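Local coordinates for hypothetical protein, IPT/TIG domain protein (Bacteroides ovatus, PDB 4HW6) that is of unknown function but probably serves as an auxiliary carbohydrate- or nutrient-binding protein, combining an IPT/TIG domain with a six-bladed beta-propeller, at residues Ile181-Asp186 against Val197-Gln201; Asn192-Val197 against Ile209-Ala215; Asp204-Tyr210 against Leu222-Arg228; Gly229-Cys233 against Ser274-Ile278; Asn239-Tyr243 against Ser254-Ala258. One frame throughout, in Å; residues are numbered along the deposited sequence. Where two conformers were deposited one is given.

Contact 1 of 5, residues Ile181-Asp186 against Val197-Gln201; sequences IGQCAD and VVDDQ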
# COMPACT_ATOMS: atom_id res chain seq x y z
N ILE A 181 -21.49 1.23 15.60
CA ILE A 181 -21.82 2.16 14.55
C ILE A 181 -22.38 1.33 13.39
O ILE A 181 -21.73 0.39 12.94
CB ILE A 181 -20.55 2.91 14.09
CG1 ILE A 181 -20.02 3.80 15.22
CG2 ILE A 181 -20.80 3.71 12.81
CD1 ILE A 181 -18.64 4.39 14.95
N GLY A 182 -23.58 1.68 12.92
CA GLY A 182 -24.26 0.89 11.90
C GLY A 182 -23.67 0.91 10.51
O GLY A 182 -23.78 -0.07 9.79
N GLN A 183 -23.06 2.02 10.12
CA GLN A 183 -22.54 2.14 8.75
C GLN A 183 -21.26 2.95 8.72
O GLN A 183 -21.28 4.17 8.56
CB GLN A 183 -23.59 2.71 7.81
CG GLN A 183 -23.25 2.51 6.33
CD GLN A 183 -24.49 2.63 5.44
OE1 GLN A 183 -25.18 3.65 5.44
NE2 GLN A 183 -24.77 1.59 4.70
N CYS A 184 -20.15 2.25 8.91
CA CYS A 184 -18.85 2.92 9.05
C CYS A 184 -18.31 3.25 7.67
O CYS A 184 -17.89 2.35 6.92
CB CYS A 184 -17.84 2.04 9.79
SG CYS A 184 -18.24 1.69 11.50
N ALA A 185 -18.32 4.54 7.33
CA ALA A 185 -18.01 4.99 5.96
C ALA A 185 -16.55 5.36 5.71
O ALA A 185 -16.10 5.35 4.57
CB ALA A 185 -18.91 6.16 5.58
N ASP A 186 -15.83 5.76 6.76
CA ASP A 186 -14.43 6.16 6.62
C ASP A 186 -13.76 6.13 8.01
O ASP A 186 -14.43 6.13 9.04
CB ASP A 186 -14.32 7.55 5.96
CG ASP A 186 -12.91 7.83 5.36
OD1 ASP A 186 -12.06 6.89 5.27
OD2 ASP A 186 -12.66 9.00 4.93
N VAL A 197 -14.08 7.93 13.12
CA VAL A 197 -14.88 7.04 12.29
C VAL A 197 -16.18 7.76 11.91
O VAL A 197 -16.89 8.31 12.77
CB VAL A 197 -15.24 5.73 13.02
CG1 VAL A 197 -16.08 4.84 12.12
CG2 VAL A 197 -13.98 4.99 13.48
N VAL A 198 -16.49 7.74 10.62
CA VAL A 198 -17.70 8.36 10.11
C VAL A 198 -18.82 7.34 10.12
O VAL A 198 -18.63 6.22 9.66
CB VAL A 198 -17.49 8.91 8.69
CG1 VAL A 198 -18.83 9.37 8.07
CG2 VAL A 198 -16.51 10.07 8.76
N ASP A 199 -19.99 7.72 10.63
CA ASP A 199 -21.21 6.91 10.54
C ASP A 199 -22.10 7.57 9.49
O ASP A 199 -22.51 8.71 9.68
CB ASP A 199 -21.94 6.90 11.87
CG ASP A 199 -23.17 5.97 11.90
OD1 ASP A 199 -23.38 5.13 10.97
OD2 ASP A 199 -23.91 6.03 12.92
N ASP A 200 -22.39 6.86 8.40
CA ASP A 200 -23.30 7.35 7.35
C ASP A 200 -24.72 6.96 7.74
O ASP A 200 -25.11 5.78 7.60
CB ASP A 200 -22.91 6.75 6.00
CG ASP A 200 -23.87 7.13 4.87
OD1 ASP A 200 -24.80 7.95 5.06
OD2 ASP A 200 -23.70 6.56 3.78
N GLN A 201 -25.47 7.91 8.29
CA GLN A 201 -26.81 7.64 8.82
C GLN A 201 -27.77 8.79 8.48
O GLN A 201 -27.35 9.89 8.16
CB GLN A 201 -26.77 7.34 10.32
CG GLN A 201 -26.18 8.45 11.19
CD GLN A 201 -27.15 9.60 11.40
OE1 GLN A 201 -28.36 9.39 11.60
NE2 GLN A 201 -26.63 10.82 11.37
O HOH W 1 -25.00 3.80 14.05
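A beta hairpin within one four-stranded blade of the propeller, strands 184-189 and 195-199, pairs C184 with D199 as an antiparallel non-hydrogen-bonded couple. Backbone bonds frame the pair: A185 N gives to V198 O at 2.9 Å, and D200 N reaches Q183 O over the same 2.9 Å. Ahead of C184 the chain has not yet entered the strand, and there the side chain of D199 takes over from the main chain. Its CG stands anti to N (chi1 -175°), which carries OD1 across to Q183 N at 3.2 Å. That bond is bent, 141° at the hydrogen, and enters on the syn side 35° out of the carboxylate plane. The other oxygen, OD2, accepts from a water at 2.7 Å, and this water in turn accepts from G182 N. In a propeller blade the first strand normally lies innermost, so the loop 181-183 would lead into that strand. I181 flanks the carboxylate, its CG2 sliding past D199 CG at 3.4 Å. Replacing D199 by an alanine would probably leave Q183 N without its acceptor and the water at G182 N without its anchor, the loop freer to shift. On the same hairpin V197 CG1 is touched from two directions, by I181 CD1 at 3.8 Å and by C184 SG at 3.9 Å. D200 turns its carboxylate elsewhere, into a salt bridge with K231.

Contact 2 of 5, residues Asn192-Val197 against Ile209-Ala215; sequences NGDMVV and IYLFTRA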
# COMPACT_ATOMS: atom_id res chain seq x y z
N ASN A 192 -3.73 14.26 17.40
CA ASN A 192 -3.39 13.68 18.70
C ASN A 192 -3.36 12.15 18.66
O ASN A 192 -2.98 11.51 19.64
CB ASN A 192 -4.34 14.22 19.78
CG ASN A 192 -4.06 15.68 20.12
OD1 ASN A 192 -2.94 16.17 19.95
ND2 ASN A 192 -5.08 16.39 20.58
N GLY A 193 -3.71 11.56 17.52
CA GLY A 193 -3.65 10.13 17.33
C GLY A 193 -4.94 9.42 17.71
O GLY A 193 -4.97 8.19 17.75
N ASP A 194 -6.01 10.18 17.98
CA ASP A 194 -7.32 9.56 18.24
C ASP A 194 -7.92 9.07 16.92
O ASP A 194 -7.66 9.64 15.85
CB ASP A 194 -8.25 10.52 18.96
CG ASP A 194 -7.75 10.91 20.35
OD1 ASP A 194 -7.32 10.02 21.13
OD2 ASP A 194 -7.79 12.12 20.66
N MSE A 195 -8.71 8.01 16.97
CA MSE A 195 -9.28 7.43 15.75
C MSE A 195 -10.64 8.06 15.44
O MSE A 195 -11.50 8.06 16.29
CB MSE A 195 -9.46 5.93 15.95
CG MSE A 195 -9.93 5.18 14.72
SE MSE A 195 -10.41 3.34 15.23
CE MSE A 195 -8.62 2.65 15.47
N VAL A 196 -10.81 8.57 14.23
CA VAL A 196 -12.07 9.14 13.75
C VAL A 196 -12.78 8.11 12.90
O VAL A 196 -12.15 7.46 12.07
CB VAL A 196 -11.80 10.40 12.88
CG1 VAL A 196 -13.09 11.11 12.50
CG2 VAL A 196 -10.86 11.35 13.60
N VAL A 197 -14.08 7.93 13.12
CA VAL A 197 -14.88 7.04 12.29
C VAL A 197 -16.18 7.76 11.91
O VAL A 197 -16.89 8.31 12.77
CB VAL A 197 -15.24 5.73 13.02
CG1 VAL A 197 -16.08 4.84 12.12
CG2 VAL A 197 -13.98 4.99 13.48
N ILE A 209 -19.92 11.78 13.10
CA ILE A 209 -18.49 11.58 13.25
C ILE A 209 -18.24 11.23 14.71
O ILE A 209 -18.64 11.96 15.62
CB ILE A 209 -17.65 12.81 12.84
CG1 ILE A 209 -18.07 13.30 11.46
CG2 ILE A 209 -16.17 12.44 12.89
CD1 ILE A 209 -17.26 14.50 10.96
N TYR A 210 -17.64 10.07 14.90
CA TYR A 210 -17.30 9.52 16.20
C TYR A 210 -15.80 9.52 16.38
O TYR A 210 -15.06 9.57 15.39
CB TYR A 210 -17.79 8.10 16.32
CG TYR A 210 -19.28 7.92 16.44
CD1 TYR A 210 -19.90 8.00 17.69
CD2 TYR A 210 -20.07 7.69 15.32
CE1 TYR A 210 -21.26 7.83 17.83
CE2 TYR A 210 -21.45 7.51 15.45
CZ TYR A 210 -22.03 7.57 16.71
OH TYR A 210 -23.41 7.41 16.92
N LEU A 211 -15.37 9.48 17.64
CA LEU A 211 -13.96 9.38 17.99
C LEU A 211 -13.75 8.23 18.96
O LEU A 211 -14.52 8.07 19.91
CB LEU A 211 -13.50 10.70 18.62
CG LEU A 211 -12.03 10.87 19.00
CD1 LEU A 211 -11.59 12.32 18.81
CD2 LEU A 211 -11.80 10.43 20.44
N PHE A 212 -12.69 7.44 18.74
CA PHE A 212 -12.26 6.43 19.72
C PHE A 212 -10.90 6.89 20.25
O PHE A 212 -9.97 7.14 19.47
CB PHE A 212 -12.14 5.04 19.10
CG PHE A 212 -13.45 4.46 18.65
CD1 PHE A 212 -13.99 4.79 17.39
CD2 PHE A 212 -14.16 3.61 19.46
CE1 PHE A 212 -15.21 4.28 16.99
CE2 PHE A 212 -15.39 3.09 19.05
CZ PHE A 212 -15.91 3.43 17.83
N THR A 213 -10.78 7.01 21.57
CA THR A 213 -9.62 7.70 22.14
C THR A 213 -8.39 6.79 22.20
O THR A 213 -8.47 5.64 22.63
CB THR A 213 -9.89 8.24 23.56
OG1 THR A 213 -10.11 7.15 24.45
CG2 THR A 213 -11.10 9.16 23.58
N ARG A 214 -7.26 7.33 21.77
CA ARG A 214 -5.97 6.63 21.86
C ARG A 214 -5.63 6.25 23.31
O ARG A 214 -5.12 5.16 23.56
CB ARG A 214 -4.87 7.51 21.27
CG ARG A 214 -3.48 6.86 21.19
CD ARG A 214 -2.46 7.91 20.78
NE ARG A 214 -1.10 7.39 20.72
CZ ARG A 214 0.00 8.14 20.73
NH1 ARG A 214 -0.07 9.47 20.77
NH2 ARG A 214 1.20 7.56 20.68
N ALA A 215 -5.93 7.15 24.24
CA ALA A 215 -5.63 6.95 25.66
C ALA A 215 -6.32 5.73 26.28
O ALA A 215 -5.81 5.16 27.23
CB ALA A 215 -5.96 8.20 26.45
O HOH W 2 -6.47 9.98 23.60
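V196 and I209 meet at the tightest point between the two middle strands of the blade, 195-199 and 207-212: V196 CG1 lies 3.4 Å from I209 CG2, closer than methyls usually pack. Two hydrogen-bonded antiparallel pairs, M195 with F212 and V197 with Y210, hold the backbones together, with the non-hydrogen-bonded pair V196 and L211 between them. The F212 N to M195 O bond measures 2.8 Å. On the face carrying M195, V197 and F212, V197 CG2 approaches the F212 ring obliquely, 3.8 Å from CE1. The selenium of M195, a selenomethionine, makes a Met-aromatic contact, 5.2 Å from the centroid of the F212 ring and 45° off its normal; K177 adds a cation-pi contact to this ring.

At the open end of the hairpin, away from its connecting turn, the packing thins out. In one of its two conformers L211 rests on D194 CB, but beyond it R214 is exposed and stretches its extended chain along the carbonyls of N192 and G193 without a hydrogen bond to either. G193 sits at phi 91°, where a side chain would press on the carbonyl of N192 and on R214 CD. The polar work of D194 across the contact is done by OD1. CG lies beside the residue's own N (chi1 -64°), which brings the anti lone pair of OD1 to R214 N at 2.8 Å, and a water at 2.6 Å bridges OD1 to A215 N. The guanidinium stays distant, NE lying 6.8 Å from D194 OD1. The carboxylate thus stands in for a strand carbonyl, satisfying main-chain amides where regular pairing stops.

Contact 3 of 5, residues Asp204-Tyr210 against Leu222-Arg228; sequences DTNTGIY and LSLCNAR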
# COMPACT_ATOMS: atom_id res chain seq x y z
N ASP A 204 -30.35 14.21 10.71
CA ASP A 204 -29.60 15.44 10.97
C ASP A 204 -29.33 15.67 12.45
O ASP A 204 -28.47 16.46 12.80
CB ASP A 204 -30.33 16.68 10.42
CG ASP A 204 -30.34 16.73 8.91
OD1 ASP A 204 -29.25 16.72 8.30
OD2 ASP A 204 -31.44 16.80 8.31
N THR A 205 -30.06 14.98 13.33
CA THR A 205 -29.92 15.20 14.75
C THR A 205 -29.15 14.08 15.47
O THR A 205 -29.13 14.03 16.70
CB THR A 205 -31.32 15.37 15.39
OG1 THR A 205 -32.11 14.19 15.15
CG2 THR A 205 -32.02 16.61 14.82
N ASN A 206 -28.53 13.21 14.70
CA ASN A 206 -27.71 12.12 15.22
C ASN A 206 -26.25 12.26 14.76
O ASN A 206 -25.95 12.87 13.73
CB ASN A 206 -28.30 10.78 14.78
CG ASN A 206 -29.60 10.43 15.48
OD1 ASN A 206 -29.85 10.88 16.59
ND2 ASN A 206 -30.40 9.58 14.87
N THR A 207 -25.36 11.62 15.53
CA THR A 207 -23.93 11.73 15.34
C THR A 207 -23.51 11.17 13.99
O THR A 207 -23.94 10.09 13.59
CB THR A 207 -23.16 11.00 16.46
OG1 THR A 207 -23.57 11.55 17.73
CG2 THR A 207 -21.63 11.10 16.28
N GLY A 208 -22.68 11.93 13.29
CA GLY A 208 -22.09 11.48 12.06
C GLY A 208 -20.60 11.20 12.12
O GLY A 208 -20.07 10.47 11.27
N ILE A 209 -19.92 11.78 13.10
CA ILE A 209 -18.49 11.58 13.25
C ILE A 209 -18.24 11.23 14.71
O ILE A 209 -18.64 11.96 15.62
CB ILE A 209 -17.65 12.81 12.84
CG1 ILE A 209 -18.07 13.30 11.46
CG2 ILE A 209 -16.17 12.44 12.89
CD1 ILE A 209 -17.26 14.50 10.96
N TYR A 210 -17.64 10.07 14.90
CA TYR A 210 -17.30 9.52 16.20
C TYR A 210 -15.80 9.52 16.38
O TYR A 210 -15.06 9.57 15.39
CB TYR A 210 -17.79 8.10 16.32
CG TYR A 210 -19.28 7.92 16.44
CD1 TYR A 210 -19.90 8.00 17.69
CD2 TYR A 210 -20.07 7.69 15.32
CE1 TYR A 210 -21.26 7.83 17.83
CE2 TYR A 210 -21.45 7.51 15.45
CZ TYR A 210 -22.03 7.57 16.71
OH TYR A 210 -23.41 7.41 16.92
N LEU A 222 -16.44 8.58 21.68
CA LEU A 222 -17.04 9.90 21.89
C LEU A 222 -17.77 10.31 20.62
O LEU A 222 -17.40 9.90 19.52
CB LEU A 222 -15.97 10.95 22.22
CG LEU A 222 -15.02 10.71 23.41
CD1 LEU A 222 -13.92 11.77 23.42
CD2 LEU A 222 -15.75 10.68 24.75
N SER A 223 -18.81 11.12 20.76
CA SER A 223 -19.52 11.70 19.62
C SER A 223 -19.00 13.12 19.38
O SER A 223 -19.03 13.95 20.29
CB SER A 223 -21.02 11.75 19.90
OG SER A 223 -21.52 10.43 20.14
N LEU A 224 -18.53 13.39 18.17
CA LEU A 224 -17.96 14.68 17.87
C LEU A 224 -19.01 15.64 17.35
O LEU A 224 -19.14 16.73 17.88
CB LEU A 224 -16.84 14.58 16.84
CG LEU A 224 -15.63 13.76 17.26
CD1 LEU A 224 -14.53 13.86 16.20
CD2 LEU A 224 -15.14 14.22 18.63
N CYS A 225 -19.73 15.25 16.32
CA CYS A 225 -20.73 16.14 15.75
C CYS A 225 -21.79 15.38 14.97
O CYS A 225 -21.56 14.27 14.48
CB CYS A 225 -20.10 17.22 14.87
SG CYS A 225 -19.28 16.57 13.42
N ASN A 226 -22.95 16.01 14.88
CA ASN A 226 -24.05 15.49 14.08
C ASN A 226 -23.80 15.76 12.61
O ASN A 226 -23.29 16.82 12.22
CB ASN A 226 -25.37 16.17 14.45
CG ASN A 226 -25.79 15.89 15.87
OD1 ASN A 226 -25.36 14.91 16.49
ND2 ASN A 226 -26.65 16.77 16.40
N ALA A 227 -24.18 14.80 11.77
CA ALA A 227 -24.06 14.98 10.34
C ALA A 227 -24.83 13.82 9.73
O ALA A 227 -24.60 12.67 10.06
CB ALA A 227 -22.61 14.92 9.88
N ARG A 228 -25.77 14.17 8.86
CA ARG A 228 -26.53 13.21 8.12
C ARG A 228 -25.86 12.88 6.80
O ARG A 228 -25.40 13.76 6.07
CB ARG A 228 -27.91 13.81 7.88
CG ARG A 228 -28.78 13.01 6.95
CD ARG A 228 -30.15 13.63 6.91
NE ARG A 228 -30.99 12.91 5.97
CZ ARG A 228 -32.30 13.10 5.87
NH1 ARG A 228 -32.92 14.00 6.63
NH2 ARG A 228 -33.00 12.40 4.98
O HOH W 3 -32.90 14.48 9.66
O HOH W 4 -26.46 13.56 18.71
O HOH W 5 -22.99 14.33 17.66
O HOH W 6 -24.08 10.43 20.26
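C225 holds SG between its own N and carbonyl carbon (chi1 65°), while I209 sets CG1 beside its N (chi1 -51°); these torsions bring I209 CD1 to 3.8 Å from the sulfur. The outer hairpin of the blade, strands 207-212 and 221-226, carries a classic beta bulge, with two residues, L224 and C225, standing against the single I209. The evidence is in the bonding: C225 O receives two consecutive amides, G208 N at 2.9 Å and I209 N at 3.3 Å, the latter nearly along the C=O axis, while I209 O takes L224 N. G208 fits the shifted register because a CB there would run into A227 O. Beyond it, A227 N bonds to N206 O.

On the other side of the hairpin T207 lays CG2 over the centre of the Y210 ring, 3.5 Å above its plane, and S223 OG stands obliquely beside the same ring, 3.5 Å from CE1. Waters knit this rim together. One joins T207 OG1 to S223 OG; another joins T207 OG1 to N226 OD1, which also accepts from a third water. At the far end D204 and R228 cross with their carboxylate and guanidinium planes 47° apart. Their salt bridge is long, D204 OD2 to R228 NH1 measuring 3.6 Å; a water donates to D204 OD2 at 3.1 Å and accepts from D204 N and, weakly, from R228 NH1.

Contact 4 of 5, residues Gly229-Cys233 against Ser274-Ile278; sequences GAKTC and SNFHI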
# COMPACT_ATOMS: atom_id res chain seq x y z
N GLY A 229 -25.86 11.59 6.45
CA GLY A 229 -25.27 11.14 5.19
C GLY A 229 -23.81 11.46 4.98
O GLY A 229 -23.38 11.72 3.84
N ALA A 230 -23.04 11.43 6.06
CA ALA A 230 -21.60 11.71 5.98
C ALA A 230 -20.85 10.57 5.32
O ALA A 230 -21.13 9.38 5.59
CB ALA A 230 -21.02 12.05 7.36
N LYS A 231 -19.85 10.93 4.50
CA LYS A 231 -19.16 9.97 3.63
C LYS A 231 -17.65 9.79 3.82
O LYS A 231 -17.09 8.76 3.43
CB LYS A 231 -19.37 10.38 2.16
CG LYS A 231 -20.82 10.40 1.71
CD LYS A 231 -21.49 9.05 1.87
CE LYS A 231 -22.85 9.00 1.20
NZ LYS A 231 -23.33 7.59 1.17
N THR A 232 -16.99 10.78 4.38
CA THR A 232 -15.52 10.83 4.39
C THR A 232 -15.04 11.72 5.52
O THR A 232 -15.79 12.56 6.02
CB THR A 232 -14.96 11.30 3.01
OG1 THR A 232 -13.53 11.15 2.96
CG2 THR A 232 -15.32 12.74 2.68
N CYS A 233 -13.81 11.47 5.98
CA CYS A 233 -13.19 12.26 7.07
C CYS A 233 -11.70 12.45 6.78
O CYS A 233 -10.88 11.57 7.03
CB CYS A 233 -13.38 11.60 8.45
SG CYS A 233 -12.91 9.86 8.62
N SER A 274 -23.85 11.85 -3.59
CA SER A 274 -22.93 10.85 -4.11
C SER A 274 -21.84 10.62 -3.06
O SER A 274 -21.76 11.36 -2.07
CB SER A 274 -22.31 11.37 -5.44
OG SER A 274 -21.70 10.32 -6.18
N ASN A 275 -21.03 9.59 -3.25
CA ASN A 275 -19.97 9.29 -2.33
C ASN A 275 -18.74 10.09 -2.77
O ASN A 275 -18.44 10.17 -3.97
CB ASN A 275 -19.61 7.80 -2.38
CG ASN A 275 -20.54 6.93 -1.57
OD1 ASN A 275 -21.53 7.39 -1.02
ND2 ASN A 275 -20.23 5.64 -1.51
N PHE A 276 -18.02 10.64 -1.80
CA PHE A 276 -16.74 11.29 -2.06
C PHE A 276 -15.74 10.75 -1.06
O PHE A 276 -16.10 10.33 0.02
CB PHE A 276 -16.86 12.82 -1.91
CG PHE A 276 -17.88 13.43 -2.83
CD1 PHE A 276 -17.59 13.63 -4.17
CD2 PHE A 276 -19.16 13.75 -2.37
CE1 PHE A 276 -18.55 14.13 -5.03
CE2 PHE A 276 -20.10 14.26 -3.22
CZ PHE A 276 -19.80 14.46 -4.56
N HIS A 277 -14.47 10.82 -1.44
CA HIS A 277 -13.38 10.50 -0.54
C HIS A 277 -12.34 11.57 -0.71
O HIS A 277 -11.82 11.77 -1.81
CB HIS A 277 -12.78 9.14 -0.86
CG HIS A 277 -11.74 8.70 0.12
ND1 HIS A 277 -12.02 8.46 1.45
CD2 HIS A 277 -10.41 8.51 -0.03
CE1 HIS A 277 -10.90 8.12 2.07
NE2 HIS A 277 -9.91 8.15 1.20
N ILE A 278 -12.03 12.25 0.38
CA ILE A 278 -11.07 13.35 0.38
C ILE A 278 -9.76 12.87 0.99
O ILE A 278 -9.77 12.19 2.01
CB ILE A 278 -11.63 14.55 1.15
CG1 ILE A 278 -12.90 15.09 0.45
CG2 ILE A 278 -10.59 15.70 1.21
CD1 ILE A 278 -13.66 16.12 1.25
O HOH W 7 -14.75 7.65 2.11
O HOH W 8 -22.44 4.50 0.31
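T232 and I278 join the connector between strand 221-226 of one propeller blade and strand 234-235 of the next to strand 276-280, the first of a third. I278 N donates to T232 OG1 at 3.2 Å, almost straight at 171°. OG1 also bonds to D186 OD2, an oxygen that takes C233 N as well; with I278 N as donor, the hydroxyl is probably the one giving its proton to the carboxylate. T232 OG1 is anti to N (chi1 -171°), and this aims it at I278 N while CG2 rests on I278 CD1 at 4.0 Å. K231 O has no direct amide from the other segment: a water donates to it at 2.9 Å and is hydrogen-bonded to H277 ND1, also at 2.9 Å.

The lysine tip is more fully engaged. K231, bent at chi2, crosses N275 at about a right angle, and NZ donates to N275 OD1 at 2.8 Å, tilted 18° from the carbonyl plane. NZ also forms a salt bridge with D200, and weakly donates to a water that accepts from N275 ND2 at 3.1 Å. A leucine in place of K231 would probably leave the D200 carboxylate without its counter-charge and N275 OD1 without this donor. Polar groups here are matched in chains, carboxylate to lysine to amide and carboxylate to hydroxyl to backbone N-H, which link the connector to blades before and after it, largely through directional bonds.

Contact 5 of 5, residues Asn239-Tyr243 against Ser254-Ala258; sequences NGKIY and SYDPA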
# COMPACT_ATOMS: atom_id res chain seq x y z
N ASN A 239 -3.52 21.80 10.33
CA ASN A 239 -4.59 22.49 11.09
C ASN A 239 -5.46 21.51 11.89
O ASN A 239 -6.15 21.92 12.82
CB ASN A 239 -5.40 23.49 10.23
CG ASN A 239 -6.43 22.84 9.31
OD1 ASN A 239 -7.00 21.76 9.57
ND2 ASN A 239 -6.69 23.53 8.20
N GLY A 240 -5.36 20.23 11.54
CA GLY A 240 -6.00 19.15 12.30
C GLY A 240 -7.50 19.02 12.15
O GLY A 240 -8.11 18.13 12.75
N LYS A 241 -8.11 19.87 11.33
CA LYS A 241 -9.55 19.83 11.15
C LYS A 241 -9.95 18.61 10.38
O LYS A 241 -9.20 18.12 9.53
CB LYS A 241 -10.05 21.11 10.45
CG LYS A 241 -9.93 22.33 11.34
CD LYS A 241 -9.97 23.68 10.62
CE LYS A 241 -11.04 23.80 9.58
NZ LYS A 241 -11.24 25.24 9.17
N ILE A 242 -11.15 18.13 10.68
CA ILE A 242 -11.75 17.01 9.98
C ILE A 242 -12.67 17.52 8.89
O ILE A 242 -13.69 18.15 9.16
CB ILE A 242 -12.54 16.07 10.92
CG1 ILE A 242 -11.63 15.54 12.03
CG2 ILE A 242 -13.15 14.91 10.15
CD1 ILE A 242 -12.41 14.93 13.20
N TYR A 243 -12.28 17.29 7.65
CA TYR A 243 -13.05 17.73 6.49
C TYR A 243 -13.95 16.61 6.01
O TYR A 243 -13.50 15.47 5.87
CB TYR A 243 -12.14 18.24 5.36
CG TYR A 243 -11.38 19.53 5.71
CD1 TYR A 243 -10.27 19.52 6.58
CD2 TYR A 243 -11.76 20.76 5.16
CE1 TYR A 243 -9.58 20.69 6.88
CE2 TYR A 243 -11.08 21.94 5.47
CZ TYR A 243 -9.97 21.89 6.33
OH TYR A 243 -9.29 23.05 6.65
N SER A 254 -16.32 21.14 7.75
CA SER A 254 -15.30 20.68 8.69
C SER A 254 -15.73 20.75 10.13
O SER A 254 -16.60 21.55 10.51
CB SER A 254 -14.00 21.49 8.56
OG SER A 254 -14.17 22.81 9.03
N TYR A 255 -15.05 19.93 10.93
CA TYR A 255 -15.11 19.95 12.37
C TYR A 255 -13.70 20.01 12.93
O TYR A 255 -12.82 19.23 12.53
CB TYR A 255 -15.85 18.69 12.90
CG TYR A 255 -15.80 18.59 14.41
CD1 TYR A 255 -16.69 19.28 15.20
CD2 TYR A 255 -14.84 17.83 15.03
CE1 TYR A 255 -16.63 19.21 16.59
CE2 TYR A 255 -14.78 17.72 16.41
CZ TYR A 255 -15.68 18.41 17.19
OH TYR A 255 -15.60 18.32 18.57
N ASP A 256 -13.47 20.96 13.83
CA ASP A 256 -12.16 21.14 14.46
C ASP A 256 -12.12 20.47 15.82
O ASP A 256 -12.71 20.98 16.78
CB ASP A 256 -11.87 22.63 14.63
CG ASP A 256 -10.47 22.90 15.14
OD1 ASP A 256 -9.79 21.97 15.61
OD2 ASP A 256 -10.04 24.04 15.04
N PRO A 257 -11.38 19.36 15.94
CA PRO A 257 -11.44 18.62 17.21
C PRO A 257 -10.81 19.35 18.39
O PRO A 257 -11.15 19.03 19.53
CB PRO A 257 -10.66 17.32 16.94
CG PRO A 257 -10.04 17.46 15.60
CD PRO A 257 -10.54 18.69 14.93
N ALA A 258 -9.91 20.29 18.12
CA ALA A 258 -9.29 21.07 19.21
C ALA A 258 -10.28 22.04 19.88
O ALA A 258 -10.21 22.28 21.07
CB ALA A 258 -8.08 21.84 18.69
O HOH W 9 -7.20 21.17 15.23
O HOH W 10 -7.44 24.59 13.37
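The ring of Y243 carries S254 CB over one face, 4.1 Å above the plane and offset toward the rim, a CH-pi contact 15° off the normal. In the plane at its edge lies N239 OD1, while W280 packs against the ring edge-to-face. The Y255 ring is met at its edge instead, I242 CD1 standing near its plane at 4.2 Å from CD2. Between these two aromatic sites the backbones form an antiparallel hairpin: I242 N to Y255 O is short, 2.7 Å, and Y255 N returns a bond to I242 O.

N239 fixes the entry to the strand. Its OD1 accepts from K241 N at 2.8 Å, an Asx turn, and its ND2 donates to Y243 OH at 3.1 Å, so the amide is held at both ends. D256 makes a second Asx turn, with OD1 accepting A258 N from above the carboxylate plane, and two waters bridge its oxygens to N239 O. P257 CD closes on G240 O at 3.3 Å. K241 passes D256 CB and then bends at chi3 (45°), which brings CE to 3.3 Å from S254 OG; both polar tips, K241 NZ and S254 OG, then bind E266.

I242 and Y255 share one face of this hairpin of strands 242-244 and 251-255, and that face packs on L224 and C225 of strand 221-226, the outer strand of the preceding blade.

Overall arrangement
Contacts 1, 2 and 3 are successive pairings within one blade, strands 184-189, 195-199, 207-212 and 221-226; contacts 1 and 2 share V197, contacts 2 and 3 share I209 and Y210. Centres of contacts 1 and 2, and of 2 and 3, lie about 14 Å apart. Along the chain contact 4 follows, and contact 5, in the next blade, is nested within the loop that contact 4 closes. Contact 4, centred about 10 Å from contact 1, reaches a third blade, while contact 5 packs through I242 on V196, I209, L224 and C233. Contacts 1, 2, 3 and 5 thus build single blades; contact 4 and this I242 packing connect neighbouring ones.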